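PDB 3WP9: Ice-binding protein from Colwellia, which binds to the surface of ice crystals, inhibits their growth and suppresses ice recrystallization, which may protect membranes from freezing injury. Local coordinates for residues D24-G32 with L209-P217. Sequence-based numbering, arbitrary orientation.
Sequences DVYPSTVTG and LQKNTINAP
Two neighbouring coils of the right-handed beta-helix, far apart in sequence, stack here through D24-G32 and L209-P217, each of which leaves one parallel sheet, rounds a corner and enters the next. Before the corner V25 N donates to L209 O and K211 N to V25 O; beyond it, strands 29-31 and 213-215 run 5° from parallel. There T29 O accepts I214 N at 2.8 Å, T31 N bonds to I214 O, and A216 N closes the run on T31 O. The first coil is one residue longer at the bend, where P27 follows a cis peptide, and there a side chain, not a backbone carbonyl, receives the next N-H of the second coil. With its OG turned beside its own backbone N (chi1 -76°), S28 receives N212 N at 2.9 Å, 165° at the hydrogen, and donates to the syn lone pair of D24 OD1 2.7 Å away. The hydroxyl thus ties both coils at the turn. In the other coil N212 OD1 accepts Q210 N from above its carbonyl plane, while N212 ND2 reaches N192 O and T195 O of the next coil. On the interior side, V30 CG2 meets L209 CD1 at 4.1 Å, the two side chains crossing nearly at right angles, with I16 against both. Outward, V25 and Q210 lie side by side, V25 CG2 3.7 Å from Q210 CG; the amide oxygen of Q210 bonds to T193, which probably contacts ice, so this packing borders the probable ice-binding site. The extended K211 chain runs outward alongside the bend of the first coil, its CE 3.5 Å from Y26 O.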
loop_
_atom_site.group_PDB
_atom_site.type_symbol
_atom_site.label_atom_id
_atom_site.label_comp_id
_atom_site.label_asym_id
_atom_site.label_seq_id
_atom_site.Cartn_x
_atom_site.Cartn_y
_atom_site.Cartn_z
ATOM N N ASP A 24 -11.074 -9.091 -7.059
ATOM C CA ASP A 24 -11.254 -8.010 -7.957
ATOM C C ASP A 24 -12.628 -7.940 -8.607
ATOM O O ASP A 24 -13.146 -8.952 -9.131
ATOM C CB ASP A 24 -10.216 -8.180 -9.065
ATOM C CG ASP A 24 -10.319 -7.076 -10.162
ATOM O OD1 ASP A 24 -10.092 -5.895 -9.863
ATOM O OD2 ASP A 24 -10.591 -7.399 -11.345
ATOM N N VAL A 25 -13.165 -6.728 -8.681
ATOM C CA VAL A 25 -14.340 -6.429 -9.482
ATOM C C VAL A 25 -13.794 -5.766 -10.736
ATOM O O VAL A 25 -13.266 -4.682 -10.693
ATOM C CB VAL A 25 -15.334 -5.490 -8.741
ATOM C CG1 VAL A 25 -16.462 -5.104 -9.686
ATOM C CG2 VAL A 25 -15.865 -6.129 -7.416
ATOM N N TYR A 26 -13.853 -6.534 -11.832
ATOM C CA TYR A 26 -13.269 -6.214 -13.147
ATOM C C TYR A 26 -13.978 -4.987 -13.752
ATOM O O TYR A 26 -15.179 -4.790 -13.567
ATOM C CB TYR A 26 -13.524 -7.437 -14.049
ATOM C CG TYR A 26 -12.883 -7.420 -15.400
ATOM C CD1 TYR A 26 -11.604 -7.974 -15.585
ATOM C CD2 TYR A 26 -13.552 -6.893 -16.509
ATOM C CE1 TYR A 26 -10.969 -7.984 -16.832
ATOM C CE2 TYR A 26 -12.933 -6.899 -17.771
ATOM C CZ TYR A 26 -11.639 -7.421 -17.922
ATOM O OH TYR A 26 -11.006 -7.415 -19.159
ATOM N N PRO A 27 -13.255 -4.158 -14.490
ATOM C CA PRO A 27 -11.800 -4.279 -14.745
ATOM C C PRO A 27 -10.939 -3.308 -13.922
ATOM O O PRO A 27 -11.336 -2.158 -13.727
ATOM C CB PRO A 27 -11.704 -3.815 -16.216
ATOM C CG PRO A 27 -12.715 -2.712 -16.332
ATOM C CD PRO A 27 -13.893 -3.175 -15.387
ATOM N N SER A 28 -9.786 -3.787 -13.493
ATOM C CA SER A 28 -8.817 -2.986 -12.816
ATOM C C SER A 28 -7.608 -3.033 -13.702
ATOM O O SER A 28 -7.561 -3.870 -14.602
ATOM C CB SER A 28 -8.478 -3.622 -11.463
ATOM O OG SER A 28 -9.581 -3.337 -10.616
ATOM N N THR A 29 -6.675 -2.143 -13.459
ATOM C CA THR A 29 -5.382 -2.177 -14.126
ATOM C C THR A 29 -4.321 -2.069 -13.090
ATOM O O THR A 29 -4.331 -1.114 -12.260
ATOM C CB THR A 29 -5.240 -0.955 -15.028
ATOM O OG1 THR A 29 -6.233 -1.025 -16.049
ATOM C CG2 THR A 29 -3.894 -0.991 -15.735
ATOM N N VAL A 30 -3.430 -3.038 -13.039
ATOM C CA VAL A 30 -2.353 -3.037 -12.080
ATOM C C VAL A 30 -1.057 -2.955 -12.905
ATOM O O VAL A 30 -0.824 -3.856 -13.689
ATOM C CB VAL A 30 -2.342 -4.314 -11.203
ATOM C CG1 VAL A 30 -1.208 -4.270 -10.217
ATOM C CG2 VAL A 30 -3.694 -4.407 -10.484
ATOM N N THR A 31 -0.347 -1.833 -12.800
ATOM C CA THR A 31 0.966 -1.753 -13.495
ATOM C C THR A 31 2.046 -2.097 -12.474
ATOM O O THR A 31 2.349 -1.245 -11.622
ATOM C CB THR A 31 1.193 -0.319 -14.000
ATOM O OG1 THR A 31 0.163 0.046 -14.944
ATOM C CG2 THR A 31 2.546 -0.227 -14.710
ATOM N N GLY A 32 2.585 -3.317 -12.546
ATOM C CA GLY A 32 3.542 -3.875 -11.610
ATOM C C GLY A 32 3.242 -5.371 -11.460
ATOM O O GLY A 32 2.396 -5.908 -12.171
ATOM N N LEU A 209 -9.933 -5.347 -4.699
ATOM C CA LEU A 209 -9.952 -4.199 -5.599
ATOM C C LEU A 209 -11.321 -4.129 -6.243
ATOM O O LEU A 209 -11.986 -5.188 -6.465
ATOM C CB LEU A 209 -8.942 -4.377 -6.756
ATOM C CG LEU A 209 -7.479 -4.614 -6.292
ATOM C CD1 LEU A 209 -6.658 -4.832 -7.625
ATOM C CD2 LEU A 209 -6.975 -3.454 -5.403
ATOM N N GLN A 210 -11.725 -2.901 -6.583
ATOM C CA GLN A 210 -12.965 -2.714 -7.306
ATOM C C GLN A 210 -12.683 -1.674 -8.383
ATOM O O GLN A 210 -12.647 -0.498 -8.076
ATOM C CB GLN A 210 -14.146 -2.225 -6.450
ATOM C CG GLN A 210 -14.545 -3.235 -5.438
ATOM C CD GLN A 210 -15.594 -2.647 -4.459
ATOM O OE1 GLN A 210 -16.082 -1.501 -4.616
ATOM N NE2 GLN A 210 -15.820 -3.375 -3.374
ATOM N N LYS A 211 -12.573 -2.125 -9.642
ATOM C CA LYS A 211 -12.376 -1.177 -10.780
ATOM C C LYS A 211 -11.272 -0.093 -10.512
ATOM O O LYS A 211 -11.556 1.101 -10.576
ATOM C CB LYS A 211 -13.678 -0.532 -11.211
ATOM C CG LYS A 211 -14.725 -1.607 -11.558
ATOM C CD LYS A 211 -16.029 -0.993 -11.983
ATOM C CE LYS A 211 -16.983 -2.012 -12.589
ATOM N NZ LYS A 211 -18.397 -1.488 -12.545
ATOM N N ASN A 212 -10.075 -0.532 -10.122
ATOM C CA ASN A 212 -9.070 0.461 -9.686
ATOM C C ASN A 212 -7.897 0.494 -10.690
ATOM O O ASN A 212 -7.757 -0.363 -11.506
ATOM C CB ASN A 212 -8.464 0.063 -8.359
ATOM C CG ASN A 212 -9.541 -0.075 -7.266
ATOM O OD1 ASN A 212 -9.691 -1.173 -6.643
ATOM N ND2 ASN A 212 -10.221 1.043 -6.984
ATOM N N THR A 213 -7.159 1.567 -10.506
ATOM C CA THR A 213 -5.856 1.689 -11.196
ATOM C C THR A 213 -4.863 1.684 -10.072
ATOM O O THR A 213 -4.868 2.569 -9.197
ATOM C CB THR A 213 -5.809 3.035 -11.850
ATOM O OG1 THR A 213 -6.858 3.124 -12.838
ATOM C CG2 THR A 213 -4.415 3.224 -12.555
ATOM N N ILE A 214 -4.026 0.651 -10.046
ATOM C CA ILE A 214 -3.041 0.510 -9.042
ATOM C C ILE A 214 -1.657 0.563 -9.736
ATOM O O ILE A 214 -1.356 -0.359 -10.536
ATOM C CB ILE A 214 -3.185 -0.830 -8.270
ATOM C CG1 ILE A 214 -4.671 -1.075 -7.784
ATOM C CG2 ILE A 214 -2.182 -0.895 -7.125
ATOM C CD1 ILE A 214 -5.254 -0.173 -6.727
ATOM N N ASN A 215 -0.870 1.600 -9.383
ATOM C CA ASN A 215 0.450 1.790 -10.059
ATOM C C ASN A 215 1.614 1.652 -9.098
ATOM O O ASN A 215 1.590 2.281 -8.018
ATOM C CB ASN A 215 0.528 3.211 -10.591
ATOM C CG ASN A 215 -0.547 3.561 -11.604
ATOM O OD1 ASN A 215 -0.824 2.787 -12.499
ATOM N ND2 ASN A 215 -1.124 4.739 -11.474
ATOM N N ALA A 216 2.656 0.887 -9.489
ATOM C CA ALA A 216 3.872 0.954 -8.688
ATOM C C ALA A 216 4.341 2.432 -8.607
ATOM O O ALA A 216 4.125 3.219 -9.546
ATOM C CB ALA A 216 4.959 0.079 -9.260
ATOM N N PRO A 217 4.911 2.853 -7.457
ATOM C CA PRO A 217 5.321 4.254 -7.253
ATOM C C PRO A 217 6.651 4.507 -7.976
ATOM O O PRO A 217 7.472 3.622 -8.123
ATOM C CB PRO A 217 5.489 4.363 -5.734
ATOM C CG PRO A 217 5.840 2.944 -5.328
ATOM C CD PRO A 217 5.241 1.988 -6.298
#